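Side-chain contacts in ferrous iron transport protein B (Escherichia coli, PDB 3I8S), which probably couples GTP binding to ferrous iron uptake across the inner membrane, the part described here being its cytosolic GTPase domain and helical domain: residues R100-Y103 / L104-Q107; D195-L198 / K199-R202; D212-S215 / R216-A219; L242-A245 / D246-Q250. All coordinates share one frame; numbering follows the deposited sequence.

All four contacts are local: each joins adjoining segments of one helix or turn, and none closes a long loop. They follow in series along the chain, so none nests in or crosses another. Contact 1 comes first, on helix 98-111 of the GTPase domain. The other three belong to the helical domain. Contact 2 starts helix 198-210, contact 3 forms the short helix 213-218, and contact 4 lies on the long helix 240-259. Contacts 2 and 3 meet where I196 packs on the backbone of Y218. Contacts 1 and 4 also touch, through Y103, Q107 and L106 against R248 and Y249, and so join the GTPase domain to the helical domain.

Contact 1: residues R100-Y103 / L104-Q107; sequences RNLY and LTLQ
Y103 meets Q107, and L102 meets T105 and L106, in a buried local contact along helix 98-111. This helix is the crossover of the beta-alpha-beta unit formed with strands 88-94 and 115-120 in the GTPase domain. Two backbone bonds hold the turn. L106 N donates to L102 O at 3.0 Å, almost straight at 167°. Q107 N donates to Y103 O at 3.2 Å. In the turn before them a water stands in for the direct bond. Water 1 bridges R100 O and L104 N, 2.9 Å from each, and accepts from the latter. T105 sets its hydroxyl beside its own backbone N, chi1 -43°, which turns OG1 back toward N101. The bond from T105 OG1 to N101 O is weak at 3.3 Å, and OG1 also bonds N91. Methyl CD2 of L102 packs on T105 OG1 at 3.6 Å. Q107, in the conformer described, brings its CD to 4.1 Å from Y103 CE2. The ring and amide planes are 40° apart. L63, T64 and Q207 bond that amide. The Y103 ring stacks on Y249 and runs nearly parallel to Y61, and its hydroxyl bonds R248. With an alanine here, Y61 and Y249 are likely to lose the ring they pack against, and R248 would lose one of its partners. L102 and L106 rest on I252 of helix 240-259, the helix that also carries Y249 and R248. N101 and T105 pack on V93 of strand 88-94, and L104 touches N11 of the GTP-binding P-loop.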
loop_
_atom_site.group_PDB
_atom_site.type_symbol
_atom_site.label_atom_id
_atom_site.label_comp_id
_atom_site.label_asym_id
_atom_site.label_seq_id
_atom_site.Cartn_x
_atom_site.Cartn_y
_atom_site.Cartn_z
ATOM N N ARG A 100 -6.216 7.725 -8.533
ATOM C CA ARG A 100 -4.836 7.380 -8.880
ATOM C C ARG A 100 -4.080 6.848 -7.669
ATOM O O ARG A 100 -3.389 5.791 -7.718
ATOM C CB ARG A 100 -4.083 8.615 -9.418
ATOM C CG ARG A 100 -2.589 8.336 -9.728
ATOM C CD ARG A 100 -1.973 9.398 -10.580
ATOM N NE ARG A 100 -0.728 8.957 -11.219
ATOM C CZ ARG A 100 -0.363 9.270 -12.470
ATOM N NH1 ARG A 100 -1.147 9.987 -13.273
ATOM N NH2 ARG A 100 0.807 8.840 -12.946
ATOM N N ASN A 101 -4.175 7.586 -6.573
ATOM C CA ASN A 101 -3.413 7.230 -5.377
ATOM C C ASN A 101 -3.854 5.915 -4.737
ATOM O O ASN A 101 -3.045 5.234 -4.074
ATOM C CB ASN A 101 -3.475 8.334 -4.308
ATOM C CG ASN A 101 -2.508 9.487 -4.582
ATOM O OD1 ASN A 101 -1.712 9.842 -3.711
ATOM N ND2 ASN A 101 -2.565 10.077 -5.797
ATOM N N LEU A 102 -5.129 5.551 -4.919
ATOM C CA LEU A 102 -5.640 4.362 -4.279
ATOM C C LEU A 102 -5.098 3.039 -4.893
ATOM O O LEU A 102 -5.306 1.964 -4.325
ATOM C CB LEU A 102 -7.181 4.359 -4.264
ATOM C CG LEU A 102 -7.828 5.235 -3.168
ATOM C CD1 LEU A 102 -9.395 5.188 -3.346
ATOM C CD2 LEU A 102 -7.392 4.802 -1.773
ATOM N N TYR A 103 -4.474 3.097 -6.065
ATOM C CA TYR A 103 -3.941 1.841 -6.642
ATOM C C TYR A 103 -2.916 1.241 -5.670
ATOM O O TYR A 103 -2.960 0.056 -5.313
ATOM C CB TYR A 103 -3.374 2.066 -8.017
ATOM C CG TYR A 103 -3.091 0.770 -8.732
ATOM C CD1 TYR A 103 -4.105 0.105 -9.395
ATOM C CD2 TYR A 103 -1.819 0.180 -8.694
ATOM C CE1 TYR A 103 -3.875 -1.093 -10.027
ATOM C CE2 TYR A 103 -1.568 -1.020 -9.339
ATOM C CZ TYR A 103 -2.625 -1.660 -9.990
ATOM O OH TYR A 103 -2.413 -2.841 -10.638
ATOM N N LEU A 104 -1.983 2.072 -5.228
ATOM C CA LEU A 104 -1.002 1.664 -4.227
ATOM C C LEU A 104 -1.655 1.182 -2.923
ATOM O O LEU A 104 -1.356 0.134 -2.416
ATOM C CB LEU A 104 -0.066 2.828 -3.909
ATOM C CG LEU A 104 1.044 2.543 -2.885
ATOM C CD1 LEU A 104 1.965 1.364 -3.260
ATOM C CD2 LEU A 104 1.903 3.863 -2.708
ATOM N N THR A 105 -2.569 1.971 -2.390
ATOM C CA THR A 105 -3.290 1.602 -1.200
ATOM C C THR A 105 -3.888 0.183 -1.271
ATOM O O THR A 105 -3.722 -0.625 -0.338
ATOM C CB THR A 105 -4.410 2.621 -0.911
ATOM O OG1 THR A 105 -3.944 3.976 -1.107
ATOM C CG2 THR A 105 -4.904 2.407 0.514
ATOM N N LEU A 106 -4.574 -0.108 -2.355
ATOM C CA LEU A 106 -5.188 -1.428 -2.524
ATOM C C LEU A 106 -4.144 -2.518 -2.517
ATOM O O LEU A 106 -4.384 -3.572 -1.989
ATOM C CB LEU A 106 -6.083 -1.526 -3.733
ATOM C CG LEU A 106 -7.577 -1.310 -3.394
ATOM C CD1 LEU A 106 -7.819 -0.035 -2.651
ATOM C CD2 LEU A 106 -8.455 -1.408 -4.690
ATOM N N GLN A 107 -2.973 -2.275 -3.118
ATOM C CA GLN A 107 -1.905 -3.275 -3.088
ATOM C C GLN A 107 -1.462 -3.559 -1.662
ATOM O O GLN A 107 -1.269 -4.717 -1.301
ATOM C CB GLN A 107 -0.702 -2.851 -3.945
ATOM C CG GLN A 107 -1.028 -2.679 -5.425
ATOM C CD GLN A 107 -0.080 -3.455 -6.364
ATOM O OE1 GLN A 107 1.012 -2.979 -6.718
ATOM N NE2 GLN A 107 -0.500 -4.655 -6.759
HETATM O O HOH W 1 -1.114 4.504 -6.568
#

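Contact 2: residues D195-L198 / K199-R202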
loop_
_atom_site.group_PDB
_atom_site.type_symbol
_atom_site.label_atom_id
_atom_site.label_comp_id
_atom_site.label_asym_id
_atom_site.label_seq_id
_atom_site.Cartn_x
_atom_site.Cartn_y
_atom_site.Cartn_z
ATOM N N ASP A 195 7.048 -20.238 5.140
ATOM C CA ASP A 195 7.172 -19.234 6.190
ATOM C C ASP A 195 6.621 -17.860 5.788
ATOM O O ASP A 195 6.399 -17.002 6.662
ATOM C CB ASP A 195 8.614 -19.189 6.750
ATOM C CG ASP A 195 9.647 -18.594 5.777
ATOM O OD1 ASP A 195 9.491 -18.716 4.539
ATOM O OD2 ASP A 195 10.649 -18.021 6.285
ATOM N N ILE A 196 6.330 -17.675 4.494
ATOM C CA ILE A 196 5.664 -16.468 4.014
ATOM C C ILE A 196 4.175 -16.518 4.343
ATOM O O ILE A 196 3.499 -17.480 3.980
ATOM C CB ILE A 196 5.801 -16.281 2.461
ATOM C CG1 ILE A 196 7.267 -16.295 2.024
ATOM C CG2 ILE A 196 5.067 -14.986 1.992
ATOM C CD1 ILE A 196 7.506 -16.169 0.515
ATOM N N PRO A 197 3.638 -15.452 4.970
ATOM C CA PRO A 197 2.227 -15.442 5.282
ATOM C C PRO A 197 1.376 -15.801 4.068
ATOM O O PRO A 197 1.715 -15.432 2.936
ATOM C CB PRO A 197 1.976 -13.983 5.702
ATOM C CG PRO A 197 3.238 -13.568 6.263
ATOM C CD PRO A 197 4.267 -14.192 5.376
ATOM N N LEU A 198 0.286 -16.518 4.305
ATOM C CA LEU A 198 -0.595 -16.933 3.217
ATOM C C LEU A 198 -1.102 -15.779 2.375
ATOM O O LEU A 198 -1.119 -15.879 1.154
ATOM C CB LEU A 198 -1.784 -17.730 3.739
ATOM C CG LEU A 198 -2.764 -18.289 2.688
ATOM C CD1 LEU A 198 -2.053 -19.042 1.570
ATOM C CD2 LEU A 198 -3.762 -19.180 3.391
ATOM N N LYS A 199 -1.534 -14.698 3.011
ATOM C CA LYS A 199 -2.049 -13.547 2.259
ATOM C C LYS A 199 -0.982 -13.121 1.242
ATOM O O LYS A 199 -1.310 -12.778 0.098
ATOM C CB LYS A 199 -2.333 -12.358 3.174
ATOM C CG LYS A 199 -3.656 -12.353 3.898
ATOM C CD LYS A 199 -4.288 -10.929 3.955
ATOM C CE LYS A 199 -5.128 -10.599 2.699
ATOM N NZ LYS A 199 -5.769 -9.233 2.705
ATOM N N GLN A 200 0.279 -13.104 1.688
ATOM C CA GLN A 200 1.354 -12.577 0.852
ATOM C C GLN A 200 1.687 -13.552 -0.254
ATOM O O GLN A 200 1.991 -13.158 -1.366
ATOM C CB GLN A 200 2.560 -12.205 1.683
ATOM C CG GLN A 200 2.262 -11.032 2.584
ATOM C CD GLN A 200 3.440 -10.589 3.418
ATOM O OE1 GLN A 200 4.558 -11.078 3.241
ATOM N NE2 GLN A 200 3.199 -9.656 4.319
ATOM N N ARG A 201 1.592 -14.835 0.052
ATOM C CA ARG A 201 1.758 -15.866 -0.964
ATOM C C ARG A 201 0.673 -15.735 -2.039
ATOM O O ARG A 201 0.945 -15.803 -3.228
ATOM C CB ARG A 201 1.760 -17.248 -0.311
ATOM C CG ARG A 201 3.165 -17.602 0.293
ATOM C CD ARG A 201 3.259 -19.019 0.791
ATOM N NE ARG A 201 2.572 -19.224 2.054
ATOM C CZ ARG A 201 1.509 -20.014 2.225
ATOM N NH1 ARG A 201 1.010 -20.718 1.234
ATOM N NH2 ARG A 201 0.964 -20.125 3.427
ATOM N N ARG A 202 -0.551 -15.502 -1.630
ATOM C CA ARG A 202 -1.623 -15.337 -2.583
ATOM C C ARG A 202 -1.475 -14.072 -3.461
ATOM O O ARG A 202 -1.769 -14.078 -4.652
ATOM C CB ARG A 202 -2.955 -15.353 -1.857
ATOM C CG ARG A 202 -3.248 -16.737 -1.310
ATOM C CD ARG A 202 -4.583 -16.753 -0.584
ATOM N NE ARG A 202 -5.010 -18.125 -0.300
ATOM C CZ ARG A 202 -6.038 -18.435 0.489
ATOM N NH1 ARG A 202 -6.712 -17.488 1.119
ATOM N NH2 ARG A 202 -6.386 -19.701 0.670
#
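L198 lies over one face of the R201 guanidinium and over one face of the R202 guanidinium. At R201 the backbone does part of the covering, with L198 CA above the plane toward the rim, while L198 CD1 reaches NH1 of R201 at 3.5 Å. At R202 the other methyl does it: L198 CD2 sits above the centre of the group, 3.8 Å from R202 CZ. The edge of the R201 group is used for a hydrogen bond. R201 NE donates to I196 O at 2.8 Å, with an N-H...O angle of 164°. That oxygen is only 7° out of the guanidinium plane. The bond depends on a bend in the side chain: chi3 of R201 is -75°, which folds NE back toward the residues before the helix. The stem of R201 is packed as well, with CG at 3.7 Å from I196 CG2. I196 CG2 also touches CB of Q200. The amide of Q200 lies alongside the P197 ring and points the same way. Both guanidinium groups are tied to the preceding helix 179-191. R202 NE forms a salt bridge with D186, and R201 NH1 bonds A189 O. P197 is the N-cap of helix 198-210 and has no polar side chain to cap with. Its carbonyl begins the helical bonding, accepting from R201 N at 2.9 Å and weakly from Q200 N. This is a helix N-terminus with proline at the N-cap, where R201 reaches back to the carbonyl of the residue before the cap.

Contact 3: residues D212-S215 / R216-A219; sequences DIYS and RAYA
Y218 points its ring edge at the face of Y214 in a T-shaped aromatic pair. The centroids are 5.4 Å apart and the planes stand at 81°. Y218 CE1 lies over the face of Y214, 3.9 Å from Y214 CZ, and Y214 OH and Y218 OH are 3.6 Å apart. Replacing Y214 by an alanine is likely to leave the Y218 edge without the aromatic face it meets. A methyl also meets a guanidinium: I213 CD1 lies over one face of the R216 group, 3.6 Å from R216 NH2.

Backbone bonds run from residue i+3 to i, so the turn is tight. A217 N donates to Y214 O at 3.0 Å, from well above the carbonyl plane. R216 N bonds I213 O in the same way.

D212 is the N-cap. Its OD1 accepts from S215 N at 3.0 Å, and in the conformer described S215 OG donates to D212 O. Water 2 also donates to D212 O, and it accepts from R216 NE at 2.8 Å.

Helix 213-218 packs on helix 198-210 through S215 and A219 on M208, and Y218 on L204. Both tyrosines meet H79 of helix 72-83, while D212 OD2 bonds Q207 and T65.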
loop_
_atom_site.group_PDB
_atom_site.type_symbol
_atom_site.label_atom_id
_atom_site.label_comp_id
_atom_site.label_asym_id
_atom_site.label_seq_id
_atom_site.Cartn_x
_atom_site.Cartn_y
_atom_site.Cartn_z
ATOM N N ASP A 212 4.392 -9.925 -13.290
ATOM C CA ASP A 212 5.404 -9.247 -12.469
ATOM C C ASP A 212 6.619 -10.172 -12.324
ATOM O O ASP A 212 6.521 -11.224 -11.716
ATOM C CB ASP A 212 4.800 -8.929 -11.105
ATOM C CG ASP A 212 5.715 -8.167 -10.184
ATOM O OD1 ASP A 212 6.908 -8.450 -10.114
ATOM O OD2 ASP A 212 5.178 -7.324 -9.424
ATOM N N ILE A 213 7.746 -9.765 -12.854
ATOM C CA ILE A 213 8.946 -10.630 -12.866
ATOM C C ILE A 213 9.585 -10.784 -11.494
ATOM O O ILE A 213 10.053 -11.885 -11.130
ATOM C CB ILE A 213 10.002 -10.155 -13.882
ATOM C CG1 ILE A 213 9.375 -9.893 -15.261
ATOM C CG2 ILE A 213 11.117 -11.199 -14.019
ATOM C CD1 ILE A 213 8.677 -11.073 -15.845
ATOM N N TYR A 214 9.638 -9.684 -10.752
ATOM C CA TYR A 214 10.264 -9.655 -9.420
ATOM C C TYR A 214 9.569 -10.574 -8.403
ATOM O O TYR A 214 10.230 -11.262 -7.632
ATOM C CB TYR A 214 10.290 -8.223 -8.891
ATOM C CG TYR A 214 11.129 -7.990 -7.648
ATOM C CD1 TYR A 214 12.369 -8.563 -7.497
ATOM C CD2 TYR A 214 10.684 -7.151 -6.649
ATOM C CE1 TYR A 214 13.141 -8.328 -6.376
ATOM C CE2 TYR A 214 11.442 -6.918 -5.532
ATOM C CZ TYR A 214 12.659 -7.522 -5.387
ATOM O OH TYR A 214 13.453 -7.276 -4.282
ATOM N N SER A 215 8.250 -10.609 -8.444
ATOM C CA SER A 215 7.448 -11.470 -7.566
ATOM C C SER A 215 7.870 -12.929 -7.680
ATOM O O SER A 215 7.742 -13.705 -6.731
ATOM C CB SER A 215 5.947 -11.317 -7.880
ATOM O OG SER A 215 5.604 -11.876 -9.151
ATOM N N ARG A 216 8.371 -13.326 -8.851
ATOM C CA ARG A 216 8.784 -14.715 -9.040
ATOM C C ARG A 216 9.905 -15.105 -8.135
ATOM O O ARG A 216 9.990 -16.252 -7.715
ATOM C CB ARG A 216 9.256 -14.955 -10.460
ATOM C CG ARG A 216 8.166 -14.797 -11.449
ATOM C CD ARG A 216 8.593 -15.316 -12.835
ATOM N NE ARG A 216 7.801 -14.667 -13.892
ATOM C CZ ARG A 216 7.907 -14.940 -15.191
ATOM N NH1 ARG A 216 8.781 -15.850 -15.621
ATOM N NH2 ARG A 216 7.141 -14.293 -16.065
ATOM N N ALA A 217 10.804 -14.153 -7.905
ATOM C CA ALA A 217 11.963 -14.320 -7.033
ATOM C C ALA A 217 11.584 -14.747 -5.618
ATOM O O ALA A 217 12.335 -15.462 -4.965
ATOM C CB ALA A 217 12.773 -12.975 -6.986
ATOM N N TYR A 218 10.442 -14.265 -5.140
ATOM C CA TYR A 218 9.937 -14.629 -3.807
ATOM C C TYR A 218 9.270 -16.000 -3.714
ATOM O O TYR A 218 9.202 -16.588 -2.622
ATOM C CB TYR A 218 8.954 -13.588 -3.330
ATOM C CG TYR A 218 9.578 -12.282 -2.965
ATOM C CD1 TYR A 218 9.837 -11.303 -3.930
ATOM C CD2 TYR A 218 9.886 -12.004 -1.640
ATOM C CE1 TYR A 218 10.423 -10.072 -3.553
ATOM C CE2 TYR A 218 10.461 -10.836 -1.271
ATOM C CZ TYR A 218 10.703 -9.847 -2.211
ATOM O OH TYR A 218 11.298 -8.682 -1.735
ATOM N N ALA A 219 8.859 -16.514 -4.873
ATOM C CA ALA A 219 7.860 -17.556 -4.990
ATOM C C ALA A 219 8.470 -18.946 -5.006
ATOM O O ALA A 219 7.757 -19.952 -5.048
ATOM C CB ALA A 219 7.046 -17.325 -6.265
HETATM O O HOH W 2 5.430 -13.167 -13.664
#

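Contact 4: residues L242-A245 / D246-Q250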
loop_
_atom_site.group_PDB
_atom_site.type_symbol
_atom_site.label_atom_id
_atom_site.label_comp_id
_atom_site.label_asym_id
_atom_site.label_seq_id
_atom_site.Cartn_x
_atom_site.Cartn_y
_atom_site.Cartn_z
ATOM N N LEU A 242 -4.990 -8.740 -17.919
ATOM C CA LEU A 242 -5.824 -7.557 -17.964
ATOM C C LEU A 242 -7.036 -7.684 -17.048
ATOM O O LEU A 242 -7.513 -6.672 -16.513
ATOM C CB LEU A 242 -6.293 -7.329 -19.384
ATOM C CG LEU A 242 -7.059 -6.069 -19.773
ATOM C CD1 LEU A 242 -6.496 -4.854 -19.078
ATOM C CD2 LEU A 242 -7.029 -5.901 -21.299
ATOM N N HIS A 243 -7.555 -8.905 -16.874
ATOM C CA HIS A 243 -8.647 -9.101 -15.901
ATOM C C HIS A 243 -8.226 -8.784 -14.467
ATOM O O HIS A 243 -9.034 -8.285 -13.674
ATOM C CB HIS A 243 -9.199 -10.526 -15.944
ATOM C CG HIS A 243 -10.096 -10.794 -17.110
ATOM N ND1 HIS A 243 -11.471 -10.717 -17.031
ATOM C CD2 HIS A 243 -9.813 -11.154 -18.378
ATOM C CE1 HIS A 243 -11.995 -11.026 -18.203
ATOM N NE2 HIS A 243 -11.007 -11.286 -19.042
ATOM N N ILE A 244 -6.988 -9.119 -14.117
ATOM C CA ILE A 244 -6.416 -8.788 -12.793
ATOM C C ILE A 244 -6.439 -7.277 -12.635
ATOM O O ILE A 244 -7.010 -6.761 -11.690
ATOM C CB ILE A 244 -4.987 -9.341 -12.607
ATOM C CG1 ILE A 244 -4.969 -10.861 -12.660
ATOM C CG2 ILE A 244 -4.373 -8.897 -11.245
ATOM C CD1 ILE A 244 -3.526 -11.476 -12.724
ATOM N N ALA A 245 -5.867 -6.566 -13.604
ATOM C CA ALA A 245 -5.792 -5.096 -13.538
ATOM C C ALA A 245 -7.174 -4.461 -13.517
ATOM O O ALA A 245 -7.417 -3.548 -12.713
ATOM C CB ALA A 245 -4.944 -4.542 -14.700
ATOM N N ASP A 246 -8.083 -4.968 -14.358
ATOM C CA ASP A 246 -9.417 -4.397 -14.521
ATOM C C ASP A 246 -10.214 -4.559 -13.208
ATOM O O ASP A 246 -10.906 -3.638 -12.789
ATOM C CB ASP A 246 -10.158 -5.032 -15.723
ATOM C CG ASP A 246 -9.785 -4.382 -17.081
ATOM O OD1 ASP A 246 -9.246 -3.251 -17.104
ATOM O OD2 ASP A 246 -10.058 -4.994 -18.148
ATOM N N ALA A 247 -10.079 -5.714 -12.550
ATOM C CA ALA A 247 -10.728 -5.932 -11.237
ATOM C C ALA A 247 -10.296 -4.825 -10.254
ATOM O O ALA A 247 -11.116 -4.254 -9.542
ATOM C CB ALA A 247 -10.400 -7.314 -10.663
ATOM N N ARG A 248 -9.000 -4.515 -10.242
ATOM C CA ARG A 248 -8.475 -3.469 -9.342
ATOM C C ARG A 248 -9.050 -2.115 -9.644
ATOM O O ARG A 248 -9.573 -1.449 -8.754
ATOM C CB ARG A 248 -6.940 -3.431 -9.372
ATOM C CG ARG A 248 -6.354 -4.669 -8.780
ATOM C CD ARG A 248 -4.853 -4.825 -9.088
ATOM N NE ARG A 248 -4.364 -6.075 -8.542
ATOM C CZ ARG A 248 -3.145 -6.554 -8.788
ATOM N NH1 ARG A 248 -2.320 -5.881 -9.572
ATOM N NH2 ARG A 248 -2.764 -7.696 -8.250
ATOM N N TYR A 249 -9.022 -1.717 -10.907
ATOM C CA TYR A 249 -9.567 -0.428 -11.267
ATOM C C TYR A 249 -11.088 -0.348 -11.029
ATOM O O TYR A 249 -11.604 0.691 -10.600
ATOM C CB TYR A 249 -9.130 -0.075 -12.681
ATOM C CG TYR A 249 -7.611 0.257 -12.746
ATOM C CD1 TYR A 249 -7.100 1.389 -12.111
ATOM C CD2 TYR A 249 -6.708 -0.567 -13.404
ATOM C CE1 TYR A 249 -5.724 1.721 -12.168
ATOM C CE2 TYR A 249 -5.331 -0.248 -13.478
ATOM C CZ TYR A 249 -4.836 0.904 -12.856
ATOM O OH TYR A 249 -3.460 1.216 -12.906
ATOM N N GLN A 250 -11.809 -1.443 -11.275
ATOM C CA GLN A 250 -13.259 -1.479 -11.018
ATOM C C GLN A 250 -13.531 -1.183 -9.548
ATOM O O GLN A 250 -14.429 -0.407 -9.176
ATOM C CB GLN A 250 -13.860 -2.858 -11.331
ATOM C CG GLN A 250 -15.394 -2.888 -11.135
ATOM C CD GLN A 250 -15.993 -4.296 -11.053
ATOM O OE1 GLN A 250 -17.186 -4.488 -11.301
ATOM N NE2 GLN A 250 -15.186 -5.258 -10.664
#
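D246 N donates to L242 O at 2.8 Å, the shortest polar bond between the two segments. It belongs to the regular bonding of helix 240-259. A247 N bonds H243 O in the same i+4 to i pattern, and Y249 N bonds A245 O at 3.0 Å with the donor in the carbonyl plane. The bond from R248 N to I244 O is weak at 3.3 Å. The side chains pack one turn apart. The L242 branch crosses the D246 carboxylate, with L242 CG 3.6 Å from D246 OD2. This pair lies on the exposed side of the helix. The Y249 ring passes close to the preceding turn, its CD2 3.1 Å from A245 O. The ring then extends to a hydroxyl that bonds Y61. I244 and R248 pair along the buried side. Methyl CG2 of I244 stands over the centre of the guanidinium face, 3.6 Å from R248 CZ. R248 has its CG beside the backbone N, chi1 -67°, and then runs straight out to NE. This carries the flat group alongside I244, the two side chains pointing the same way. Residues elsewhere in the fold hold its nitrogens: NE donates to Y177 OH, NH2 to Q207, and NH1 forms a salt bridge with E210. I244 itself packs on L181, L209 and E210. The guanidinium is thus flanked by a methyl and fixed in rotation by bonds from all three nitrogens. The carboxylate of E210 probably balances the buried charge, and R248 in turn would favour E210 staying ionised.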